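Local coordinates for protein short chain dehydrogenase (Salmonella typhi, PDB 3G1T) that probably catalyses NAD(P)(H)-dependent oxidation or reduction, as a Rossmann-fold short-chain dehydrogenase, at residues I17-A22 against E29-Y34; H57-D60 against V64-Q67; Q117-V122 against Y167-F172; G176-L181 against L190-I195. All coordinates share one frame; numbering follows the deposited sequence.

Contact 1: I17-A22 against E29-Y34; sequences ILVTGA and EAALTY
The first beta-alpha-beta unit of the Rossmann fold sets Ile17 and Val19, on strand 16-19, against Tyr34 and Ala31 of helix 25-36. Both strand residues send a methyl to the phenol ring along its CD2-CE2 bond. Ile17 CG2 lies 3.9 Å from Tyr34 CD2, the two side chains crossing at roughly a right angle. Val19 CG2 reaches the same carbon, Tyr34 CD2, at 3.8 Å, but here the methyl sits at the ring's edge, near its plane. The other branch of Val19 serves a different partner: CG1, swung opposite the amide nitrogen (chi1 172°), turns to the helix and stops 4.3 Å from Ala31 CB. The two methyls of Val19 thus divide between Ala31 and the ring.

Strand and helix run nearly antiparallel, at 157°, and the axes of strand 17-19 and helix 29-34 come within 9.1 Å, the usual return of a crossover helix on its way to strand 40-45. The chain leaving Val19 runs through Thr20, Gly21 and Ala22, which open the TGxxxGxG sequence, the glycine-rich turn that in classical short-chain dehydrogenases binds the dinucleotide cofactor.

Within the helix, Ala30 CB covers one face of the Tyr34 ring at 4.0 Å above its plane, offset toward the rim. The ring's far end is fixed by a hydrogen bond between Tyr34 OH and Tyr227 O. A turn earlier, Glu29 O accepts two bonds, from Thr33 N and from Thr33 OG1, the hydroxyl at 2.7 Å and above the carbonyl plane.

Contact 2: H57-D60 against V64-Q67; sequences HIAD and VQPQ
The ring of Pro66, puckered C-gamma exo and so not truly flat, offers its CG-CD side to Ile58, while the neighbouring loop residues Val64 and Gln65 lie against Ala59. Against the proline comes the CG2 methyl of Ile58. Its separation of 3.4 Å from Pro66 CG is tighter than ordinary van der Waals contact between carbons, so the packing is tight here. Ile58 CG2 also lies 3.8 Å from Pro66 CD. This methyl stands trans to the isoleucine's own N, which turns it to the proline, and CD1 of the other branch reaches the same Pro66 CG at 4.0 Å.

Beside this pair, Ala59 CB meets the start of the Gln65 side chain, 3.8 Å from Gln65 CA and 3.9 Å from Gln65 CB. The glutamine continues outward in an extended chain. Val64 contributes its backbone: its carbonyl O stands 4.0 Å from Ala59 CA. No hydrogen bond joins the two segments; the contact is van der Waals packing.

Residues 57-60 belong to the last turns of helix 48-62, and residues 64-66 fold back along it and lead into strand 67-70, an edge strand of the sheet within this chain. Ile58 also leans on Leu32 and Ala35 of helix 25-36, Pro66 on Ala55 of helix 48-62, and the backbone of Gln67 joins Leu43 of strand 40-45.

Contact 3: Q117-V122 against Y167-F172; sequences QIWQDV and YATSKF
Trp119 and Val122 of helix 116-142 reach across to Thr169 and Ser170 of helix 165-185. The indole presents its six-membered ring: Thr169 OG1 comes obliquely to it, 3.4 Å from Trp119 CH2, as a van der Waals contact, and Trp119 CZ2 is 4.0 Å from Thr169 CG2. The two side chains cross at about a right angle. The hydroxyl's hydrogen bond goes to Gly165 O, one turn back. With chi1 at 168°, Val122 CG1 is directed to the other helix and reaches Ser170 OG at 3.8 Å and Tyr167 N at 3.9 Å.

Ser170 OG is itself gripped: it donates to Tyr167 O at 2.7 Å and also bonds to Asn126 ND2. Tyr167 O takes Lys171 N as well, and Lys171 CG rides over one face of the Tyr167 ring. Farther out, Trp119 NE1 bonds to Asn128 OD1 of the second subunit, and its ring stacks with Phe131 of that subunit.

Segments 117-122 and 167-172 run nearly parallel, crossing at -25°. Tyr167 and Lys171 match the YxxxK signature that in classical short-chain dehydrogenases belongs to the active site, here carried on a helix that also faces the second subunit, as is common in that family.

Contact 4: G176-L181 against L190-I195; sequences GMMQVL and LRVNCI
Apolar contact dominates between Met178 and Leu181 of helix 165-185 and Val192 and Cys194 of strand 190-196. Val192 CG1 lies 3.8 Å from Leu181 CB and 4.0 Å from Met178 CG, so one methyl fits between two helix side chains a turn apart. Its sister CG2 rests against the Leu181 backbone.

Sulfur takes part from both sides. Met178 leaves the helix with CG anti to the backbone N (chi1 170°) and then bends at the next two torsions, laying its chain over the strand. Met178 CB sits 3.7 Å from Cys194 SG, and Met178 CE returns to that same Cys194 SG at 3.8 Å, so CB and CE of the bent chain both meet the thiol. Met178 SD bows away to the backbone, 3.7 Å from Val192 O.

Polar bonds run elsewhere: Asn193, pointing away from the helix, bonds through OD1 to Met241 N and through ND2 to Lys238 O. Phe151 of strand 147-152 packs against Leu181, Val192 and Cys194, while Leu181 also meets Met111 of the second subunit.

With axes 7.5 Å apart and directions 163° from parallel, helix and strand form the second half of the right-handed beta-alpha-beta crossover 147-152, 165-185, 190-196 of the Rossmann fold.

The four contacts follow one another along the chain, each closing before the next opens, within a single Rossmann-type fold whose parallel sheet has the strand order 3-2-1-4-5-6-7. Contacts 1 and 2, centres about 12 Å apart, touch through Leu32 and Ile58 and lie toward the side of the sheet formed by strands 16-19, 40-45 and 67-70, where the probable cofactor turn lies. Contacts 3 and 4, centres about 19 Å apart, share helix 165-185, and both meet the second subunit, so one long helix links the presumed active-site sequence, the sheet and the dimer. Contacts 2 and 3 lie on opposite sides of the chain's centre, about 34 Å between centres. Contacts 1 and 4 pack helices onto strands of the same sheet.

Contact 1: I17-A22 against E29-Y34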
loop_
_atom_site.group_PDB
_atom_site.type_symbol
_atom_site.label_atom_id
_atom_site.label_comp_id
_atom_site.label_asym_id
_atom_site.label_seq_id
_atom_site.Cartn_x
_atom_site.Cartn_y
_atom_site.Cartn_z
ATOM N N ILE A 17 -8.054 17.334 19.548
ATOM C CA ILE A 17 -7.735 16.092 18.833
ATOM C C ILE A 17 -8.887 15.744 17.941
ATOM O O ILE A 17 -10.022 15.668 18.409
ATOM C CB ILE A 17 -7.518 14.966 19.812
ATOM C CG1 ILE A 17 -6.478 15.436 20.875
ATOM C CG2 ILE A 17 -7.196 13.584 19.106
ATOM C CD1 ILE A 17 -6.208 14.324 21.864
ATOM N N LEU A 18 -8.545 15.561 16.672
ATOM C CA LEU A 18 -9.485 15.176 15.653
ATOM C C LEU A 18 -9.577 13.611 15.612
ATOM O O LEU A 18 -8.547 12.889 15.539
ATOM C CB LEU A 18 -9.041 15.722 14.276
ATOM C CG LEU A 18 -9.967 15.162 13.165
ATOM C CD1 LEU A 18 -11.486 15.639 13.204
ATOM C CD2 LEU A 18 -9.478 15.182 11.768
ATOM N N VAL A 19 -10.803 13.054 15.658
ATOM C CA VAL A 19 -10.943 11.571 15.684
ATOM C C VAL A 19 -11.825 11.152 14.532
ATOM O O VAL A 19 -12.983 11.585 14.481
ATOM C CB VAL A 19 -11.605 11.098 17.052
ATOM C CG1 VAL A 19 -11.939 9.625 17.011
ATOM C CG2 VAL A 19 -10.706 11.419 18.276
ATOM N N THR A 20 -11.280 10.398 13.562
ATOM C CA THR A 20 -12.071 9.977 12.401
ATOM C C THR A 20 -12.764 8.624 12.719
ATOM O O THR A 20 -12.432 7.965 13.686
ATOM C CB THR A 20 -11.299 9.895 11.053
ATOM O OG1 THR A 20 -10.451 8.737 11.018
ATOM C CG2 THR A 20 -10.514 11.211 10.737
ATOM N N GLY A 21 -13.756 8.267 11.920
ATOM C CA GLY A 21 -14.529 7.025 12.222
ATOM C C GLY A 21 -15.203 7.138 13.593
ATOM O O GLY A 21 -15.301 6.154 14.318
ATOM N N ALA A 22 -15.621 8.352 13.984
ATOM C CA ALA A 22 -16.027 8.564 15.383
ATOM C C ALA A 22 -17.442 8.108 15.737
ATOM O O ALA A 22 -17.834 8.253 16.893
ATOM C CB ALA A 22 -15.851 10.024 15.822
ATOM N N GLU A 29 -15.298 5.210 20.924
ATOM C CA GLU A 29 -14.608 4.978 22.212
ATOM C C GLU A 29 -13.470 5.942 22.444
ATOM O O GLU A 29 -13.330 6.514 23.515
ATOM C CB GLU A 29 -14.058 3.550 22.344
ATOM C CG GLU A 29 -13.811 3.122 23.792
ATOM C CD GLU A 29 -15.123 3.009 24.613
ATOM O OE1 GLU A 29 -16.181 2.744 24.015
ATOM O OE2 GLU A 29 -15.089 3.156 25.830
ATOM N N ALA A 30 -12.628 6.145 21.432
ATOM C CA ALA A 30 -11.496 7.048 21.621
ATOM C C ALA A 30 -11.994 8.501 21.795
ATOM O O ALA A 30 -11.481 9.239 22.640
ATOM C CB ALA A 30 -10.522 6.892 20.463
ATOM N N ALA A 31 -13.008 8.898 21.042
ATOM C CA ALA A 31 -13.572 10.271 21.221
ATOM C C ALA A 31 -14.089 10.502 22.682
ATOM O O ALA A 31 -13.755 11.483 23.377
ATOM C CB ALA A 31 -14.620 10.558 20.195
ATOM N N LEU A 32 -14.923 9.580 23.172
ATOM C CA LEU A 32 -15.345 9.593 24.577
ATOM C C LEU A 32 -14.222 9.615 25.584
ATOM O O LEU A 32 -14.261 10.429 26.526
ATOM C CB LEU A 32 -16.164 8.332 24.871
ATOM C CG LEU A 32 -17.564 8.391 24.249
ATOM C CD1 LEU A 32 -18.144 6.973 24.521
ATOM C CD2 LEU A 32 -18.479 9.450 24.861
ATOM N N THR A 33 -13.251 8.691 25.422
ATOM C CA THR A 33 -12.121 8.530 26.330
ATOM C C THR A 33 -11.222 9.780 26.277
ATOM O O THR A 33 -10.821 10.325 27.313
ATOM C CB THR A 33 -11.225 7.307 25.957
ATOM O OG1 THR A 33 -11.989 6.112 25.840
ATOM C CG2 THR A 33 -10.220 7.052 27.038
ATOM N N TYR A 34 -10.909 10.232 25.083
ATOM C CA TYR A 34 -10.105 11.516 24.999
ATOM C C TYR A 34 -10.785 12.710 25.683
ATOM O O TYR A 34 -10.121 13.434 26.434
ATOM C CB TYR A 34 -9.724 11.838 23.555
ATOM C CG TYR A 34 -8.809 10.868 22.876
ATOM C CD1 TYR A 34 -7.976 10.012 23.610
ATOM C CD2 TYR A 34 -8.750 10.846 21.484
ATOM C CE1 TYR A 34 -7.107 9.106 22.952
ATOM C CE2 TYR A 34 -7.893 9.980 20.795
ATOM C CZ TYR A 34 -7.067 9.142 21.508
ATOM O OH TYR A 34 -6.181 8.351 20.794
#

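Contact 2: H57-D60 against V64-Q67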
loop_
_atom_site.group_PDB
_atom_site.type_symbol
_atom_site.label_atom_id
_atom_site.label_comp_id
_atom_site.label_asym_id
_atom_site.label_seq_id
_atom_site.Cartn_x
_atom_site.Cartn_y
_atom_site.Cartn_z
ATOM N N HIS A 57 -23.403 12.823 23.682
ATOM C CA HIS A 57 -22.979 11.982 24.797
ATOM C C HIS A 57 -21.807 12.691 25.486
ATOM O O HIS A 57 -21.813 12.834 26.692
ATOM C CB HIS A 57 -22.654 10.558 24.259
ATOM C CG HIS A 57 -22.267 9.536 25.303
ATOM N ND1 HIS A 57 -22.225 8.184 25.024
ATOM C CD2 HIS A 57 -21.943 9.650 26.618
ATOM C CE1 HIS A 57 -21.846 7.511 26.103
ATOM N NE2 HIS A 57 -21.682 8.373 27.088
ATOM N N ILE A 58 -20.837 13.211 24.728
ATOM C CA ILE A 58 -19.670 13.892 25.324
ATOM C C ILE A 58 -20.186 15.171 26.018
ATOM O O ILE A 58 -19.762 15.461 27.150
ATOM C CB ILE A 58 -18.575 14.200 24.237
ATOM C CG1 ILE A 58 -17.841 12.925 23.800
ATOM C CG2 ILE A 58 -17.543 15.328 24.686
ATOM C CD1 ILE A 58 -17.057 13.070 22.436
ATOM N N ALA A 59 -21.094 15.905 25.356
ATOM C CA ALA A 59 -21.690 17.139 25.935
ATOM C C ALA A 59 -22.400 16.848 27.235
ATOM O O ALA A 59 -22.206 17.571 28.228
ATOM C CB ALA A 59 -22.625 17.819 24.991
ATOM N N ASP A 60 -23.152 15.752 27.250
ATOM C CA ASP A 60 -23.807 15.291 28.513
ATOM C C ASP A 60 -22.833 15.000 29.645
ATOM O O ASP A 60 -23.193 15.091 30.828
ATOM C CB ASP A 60 -24.653 14.053 28.291
ATOM C CG ASP A 60 -25.866 14.321 27.430
ATOM O OD1 ASP A 60 -26.193 15.508 27.253
ATOM O OD2 ASP A 60 -26.462 13.331 26.937
ATOM N N VAL A 64 -19.653 20.808 27.251
ATOM C CA VAL A 64 -19.381 21.596 26.024
ATOM C C VAL A 64 -19.529 20.644 24.828
ATOM O O VAL A 64 -18.815 19.623 24.786
ATOM C CB VAL A 64 -17.920 22.139 25.956
ATOM C CG1 VAL A 64 -17.813 23.235 24.870
ATOM C CG2 VAL A 64 -17.412 22.646 27.338
ATOM N N GLN A 65 -20.403 20.973 23.868
ATOM C CA GLN A 65 -20.627 20.095 22.717
ATOM C C GLN A 65 -19.496 20.166 21.671
ATOM O O GLN A 65 -19.229 21.253 21.132
ATOM C CB GLN A 65 -22.044 20.281 22.077
ATOM C CG GLN A 65 -22.424 19.118 21.110
ATOM C CD GLN A 65 -23.834 19.216 20.496
ATOM O OE1 GLN A 65 -24.795 19.570 21.183
ATOM N NE2 GLN A 65 -23.966 18.842 19.210
ATOM N N PRO A 66 -18.833 19.013 21.395
ATOM C CA PRO A 66 -17.761 18.863 20.380
ATOM C C PRO A 66 -18.236 19.250 19.041
ATOM O O PRO A 66 -19.405 19.030 18.696
ATOM C CB PRO A 66 -17.502 17.358 20.358
ATOM C CG PRO A 66 -17.883 16.915 21.688
ATOM C CD PRO A 66 -19.029 17.740 22.128
ATOM N N GLN A 67 -17.331 19.800 18.248
ATOM C CA GLN A 67 -17.656 20.017 16.858
ATOM C C GLN A 67 -17.487 18.749 16.055
ATOM O O GLN A 67 -16.666 17.896 16.390
ATOM C CB GLN A 67 -16.828 21.150 16.275
ATOM C CG GLN A 67 -17.481 22.519 16.564
ATOM C CD GLN A 67 -16.799 23.676 15.857
ATOM O OE1 GLN A 67 -16.599 24.744 16.452
ATOM N NE2 GLN A 67 -16.414 23.463 14.588
#

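Contact 3: Q117-V122 against Y167-F172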
loop_
_atom_site.group_PDB
_atom_site.type_symbol
_atom_site.label_atom_id
_atom_site.label_comp_id
_atom_site.label_asym_id
_atom_site.label_seq_id
_atom_site.Cartn_x
_atom_site.Cartn_y
_atom_site.Cartn_z
ATOM N N GLN A 117 -13.627 -3.424 -8.143
ATOM C CA GLN A 117 -14.205 -2.162 -7.699
ATOM C C GLN A 117 -14.109 -2.048 -6.191
ATOM O O GLN A 117 -13.785 -0.980 -5.697
ATOM C CB GLN A 117 -15.667 -1.996 -8.189
ATOM C CG GLN A 117 -16.273 -0.606 -7.881
ATOM C CD GLN A 117 -15.378 0.585 -8.380
ATOM O OE1 GLN A 117 -15.369 0.912 -9.584
ATOM N NE2 GLN A 117 -14.598 1.203 -7.453
ATOM N N ILE A 118 -14.453 -3.121 -5.461
ATOM C CA ILE A 118 -14.358 -3.063 -3.976
ATOM C C ILE A 118 -12.897 -2.828 -3.570
ATOM O O ILE A 118 -12.584 -2.047 -2.623
ATOM C CB ILE A 118 -14.909 -4.303 -3.235
ATOM C CG1 ILE A 118 -16.425 -4.531 -3.522
ATOM C CG2 ILE A 118 -14.652 -4.134 -1.777
ATOM C CD1 ILE A 118 -17.219 -3.314 -3.356
ATOM N N TRP A 119 -12.004 -3.465 -4.331
ATOM C CA TRP A 119 -10.557 -3.382 -4.064
ATOM C C TRP A 119 -10.121 -1.891 -4.184
ATOM O O TRP A 119 -9.434 -1.347 -3.297
ATOM C CB TRP A 119 -9.786 -4.277 -5.041
ATOM C CG TRP A 119 -8.221 -3.985 -5.081
ATOM C CD1 TRP A 119 -7.612 -2.848 -5.556
ATOM C CD2 TRP A 119 -7.173 -4.824 -4.565
ATOM N NE1 TRP A 119 -6.227 -2.946 -5.373
ATOM C CE2 TRP A 119 -5.936 -4.155 -4.794
ATOM C CE3 TRP A 119 -7.147 -6.098 -3.996
ATOM C CZ2 TRP A 119 -4.688 -4.739 -4.445
ATOM C CZ3 TRP A 119 -5.931 -6.677 -3.633
ATOM C CH2 TRP A 119 -4.696 -5.981 -3.843
ATOM N N GLN A 120 -10.544 -1.218 -5.261
ATOM C CA GLN A 120 -10.288 0.225 -5.459
ATOM C C GLN A 120 -10.898 1.056 -4.350
ATOM O O GLN A 120 -10.258 2.009 -3.866
ATOM C CB GLN A 120 -10.815 0.679 -6.846
ATOM C CG GLN A 120 -9.774 1.293 -7.795
ATOM C CD GLN A 120 -9.679 0.643 -9.209
ATOM O OE1 GLN A 120 -8.995 1.166 -10.065
ATOM N NE2 GLN A 120 -10.343 -0.515 -9.424
ATOM N N ASP A 121 -12.106 0.707 -3.898
ATOM C CA ASP A 121 -12.769 1.478 -2.799
ATOM C C ASP A 121 -11.969 1.403 -1.508
ATOM O O ASP A 121 -11.829 2.409 -0.781
ATOM C CB ASP A 121 -14.173 0.886 -2.493
ATOM C CG ASP A 121 -15.176 1.093 -3.601
ATOM O OD1 ASP A 121 -14.951 1.903 -4.475
ATOM O OD2 ASP A 121 -16.230 0.417 -3.614
ATOM N N VAL A 122 -11.439 0.203 -1.195
ATOM C CA VAL A 122 -10.624 -0.024 0.017
ATOM C C VAL A 122 -9.388 0.862 -0.076
ATOM O O VAL A 122 -9.017 1.511 0.932
ATOM C CB VAL A 122 -10.245 -1.558 0.273
ATOM C CG1 VAL A 122 -9.181 -1.724 1.355
ATOM C CG2 VAL A 122 -11.526 -2.332 0.673
ATOM N N TYR A 167 -7.677 -5.227 1.966
ATOM C CA TYR A 167 -7.431 -4.746 3.340
ATOM C C TYR A 167 -5.929 -4.835 3.727
ATOM O O TYR A 167 -5.328 -3.826 4.170
ATOM C CB TYR A 167 -8.237 -5.577 4.350
ATOM C CG TYR A 167 -8.263 -4.903 5.730
ATOM C CD1 TYR A 167 -8.985 -3.688 5.906
ATOM C CD2 TYR A 167 -7.557 -5.432 6.838
ATOM C CE1 TYR A 167 -9.044 -3.061 7.167
ATOM C CE2 TYR A 167 -7.611 -4.769 8.109
ATOM C CZ TYR A 167 -8.373 -3.640 8.233
ATOM O OH TYR A 167 -8.443 -2.953 9.420
ATOM N N ALA A 168 -5.357 -6.047 3.646
ATOM C CA ALA A 168 -3.930 -6.269 4.001
ATOM C C ALA A 168 -3.009 -5.324 3.165
ATOM O O ALA A 168 -2.126 -4.673 3.739
ATOM C CB ALA A 168 -3.534 -7.656 3.719
ATOM N N THR A 169 -3.243 -5.299 1.849
ATOM C CA THR A 169 -2.511 -4.416 0.904
ATOM C C THR A 169 -2.577 -2.994 1.436
ATOM O O THR A 169 -1.536 -2.279 1.471
ATOM C CB THR A 169 -3.021 -4.556 -0.534
ATOM O OG1 THR A 169 -2.947 -5.946 -0.918
ATOM C CG2 THR A 169 -2.124 -3.736 -1.573
ATOM N N SER A 170 -3.786 -2.541 1.778
ATOM C CA SER A 170 -3.975 -1.117 2.236
ATOM C C SER A 170 -3.354 -0.841 3.603
ATOM O O SER A 170 -2.972 0.313 3.887
ATOM C CB SER A 170 -5.468 -0.761 2.325
ATOM O OG SER A 170 -6.061 -1.316 3.514
ATOM N N LYS A 171 -3.261 -1.867 4.489
ATOM C CA LYS A 171 -2.603 -1.676 5.761
ATOM C C LYS A 171 -1.042 -1.721 5.639
ATOM O O LYS A 171 -0.355 -0.995 6.363
ATOM C CB LYS A 171 -3.200 -2.637 6.834
ATOM C CG LYS A 171 -4.720 -2.357 7.073
ATOM C CD LYS A 171 -5.007 -0.924 7.545
ATOM C CE LYS A 171 -6.443 -0.617 8.038
ATOM N NZ LYS A 171 -6.515 0.854 8.447
ATOM N N PHE A 172 -0.510 -2.536 4.735
ATOM C CA PHE A 172 0.922 -2.400 4.395
ATOM C C PHE A 172 1.140 -0.973 3.895
ATOM O O PHE A 172 2.115 -0.277 4.321
ATOM C CB PHE A 172 1.275 -3.412 3.298
ATOM C CG PHE A 172 1.887 -4.674 3.832
ATOM C CD1 PHE A 172 1.042 -5.683 4.380
ATOM C CD2 PHE A 172 3.254 -4.827 3.878
ATOM C CE1 PHE A 172 1.596 -6.862 4.885
ATOM C CE2 PHE A 172 3.883 -6.028 4.356
ATOM C CZ PHE A 172 2.993 -7.068 4.893
#

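Contact 4: G176-L181 against L190-I195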
loop_
_atom_site.group_PDB
_atom_site.type_symbol
_atom_site.label_atom_id
_atom_site.label_comp_id
_atom_site.label_asym_id
_atom_site.label_seq_id
_atom_site.Cartn_x
_atom_site.Cartn_y
_atom_site.Cartn_z
ATOM N N GLY A 176 3.837 1.991 5.434
ATOM C CA GLY A 176 4.735 2.779 4.585
ATOM C C GLY A 176 4.523 4.286 4.671
ATOM O O GLY A 176 5.488 5.096 4.866
ATOM N N MET A 177 3.272 4.695 4.554
ATOM C CA MET A 177 2.966 6.137 4.517
ATOM C C MET A 177 3.241 6.726 5.903
ATOM O O MET A 177 3.812 7.828 6.031
ATOM C CB MET A 177 1.544 6.317 4.026
ATOM C CG MET A 177 0.811 7.596 4.418
ATOM S SD MET A 177 -0.964 7.694 3.854
ATOM C CE MET A 177 -1.765 6.316 4.636
ATOM N N MET A 178 2.914 5.984 6.972
ATOM C CA MET A 178 3.278 6.397 8.322
ATOM C C MET A 178 4.819 6.538 8.475
ATOM O O MET A 178 5.286 7.594 8.975
ATOM C CB MET A 178 2.807 5.398 9.379
ATOM C CG MET A 178 3.397 5.656 10.869
ATOM S SD MET A 178 4.967 5.046 11.341
ATOM C CE MET A 178 4.466 3.205 11.343
ATOM N N GLN A 179 5.604 5.591 7.942
ATOM C CA GLN A 179 7.116 5.659 8.028
ATOM C C GLN A 179 7.676 6.833 7.257
ATOM O O GLN A 179 8.571 7.475 7.819
ATOM C CB GLN A 179 7.790 4.396 7.493
ATOM C CG GLN A 179 7.477 3.205 8.427
ATOM C CD GLN A 179 8.227 1.966 8.028
ATOM O OE1 GLN A 179 9.247 2.023 7.331
ATOM N NE2 GLN A 179 7.739 0.810 8.493
ATOM N N VAL A 180 7.101 7.158 6.102
ATOM C CA VAL A 180 7.552 8.386 5.313
ATOM C C VAL A 180 7.330 9.640 6.165
ATOM O O VAL A 180 8.246 10.481 6.322
ATOM C CB VAL A 180 6.883 8.488 3.958
ATOM C CG1 VAL A 180 7.249 9.838 3.203
ATOM C CG2 VAL A 180 7.386 7.303 3.105
ATOM N N LEU A 181 6.084 9.797 6.669
ATOM C CA LEU A 181 5.719 10.956 7.473
ATOM C C LEU A 181 6.592 11.071 8.732
ATOM O O LEU A 181 7.123 12.165 9.058
ATOM C CB LEU A 181 4.218 10.815 7.939
ATOM C CG LEU A 181 3.282 11.102 6.821
ATOM C CD1 LEU A 181 1.896 10.459 7.080
ATOM C CD2 LEU A 181 3.044 12.621 6.598
ATOM N N LEU A 190 6.256 17.088 15.598
ATOM C CA LEU A 190 5.195 16.093 15.214
ATOM C C LEU A 190 5.720 14.692 15.214
ATOM O O LEU A 190 6.631 14.366 14.446
ATOM C CB LEU A 190 4.691 16.396 13.789
ATOM C CG LEU A 190 3.531 15.541 13.214
ATOM C CD1 LEU A 190 2.179 15.322 14.118
ATOM C CD2 LEU A 190 3.223 16.116 11.757
ATOM N N ARG A 191 5.092 13.807 16.034
ATOM C CA ARG A 191 5.386 12.406 15.980
ATOM C C ARG A 191 4.269 11.626 15.278
ATOM O O ARG A 191 3.081 12.097 15.219
ATOM C CB ARG A 191 5.618 11.850 17.358
ATOM C CG ARG A 191 4.393 11.930 18.266
ATOM C CD ARG A 191 4.799 11.592 19.695
ATOM N NE ARG A 191 3.668 11.607 20.687
ATOM C CZ ARG A 191 3.122 12.702 21.206
ATOM N NH1 ARG A 191 2.107 12.599 22.111
ATOM N NH2 ARG A 191 3.554 13.902 20.854
ATOM N N VAL A 192 4.670 10.516 14.667
ATOM C CA VAL A 192 3.672 9.816 13.725
ATOM C C VAL A 192 3.814 8.350 13.958
ATOM O O VAL A 192 4.915 7.831 13.815
ATOM C CB VAL A 192 4.025 10.095 12.221
ATOM C CG1 VAL A 192 2.935 9.561 11.279
ATOM C CG2 VAL A 192 4.316 11.606 12.009
ATOM N N ASN A 193 2.711 7.619 14.181
ATOM C CA ASN A 193 2.882 6.199 14.555
ATOM C C ASN A 193 1.640 5.443 14.157
ATOM O O ASN A 193 0.685 6.086 13.768
ATOM C CB ASN A 193 2.976 6.074 16.067
ATOM C CG ASN A 193 4.273 6.638 16.598
ATOM O OD1 ASN A 193 5.328 6.004 16.453
ATOM N ND2 ASN A 193 4.207 7.833 17.230
ATOM N N CYS A 194 1.730 4.123 14.137
ATOM C CA CYS A 194 0.483 3.314 13.947
ATOM C C CYS A 194 0.029 2.552 15.179
ATOM O O CYS A 194 0.874 2.169 16.028
ATOM C CB CYS A 194 0.747 2.258 12.877
ATOM S SG CYS A 194 0.700 2.925 11.159
ATOM N N ILE A 195 -1.282 2.298 15.249
ATOM C CA ILE A 195 -1.863 1.350 16.253
ATOM C C ILE A 195 -2.594 0.180 15.554
ATOM O O ILE A 195 -3.415 0.415 14.631
ATOM C CB ILE A 195 -2.870 2.071 17.199
ATOM C CG1 ILE A 195 -2.149 3.029 18.129
ATOM C CG2 ILE A 195 -3.688 1.006 18.100
ATOM C CD1 ILE A 195 -2.992 3.524 19.319
#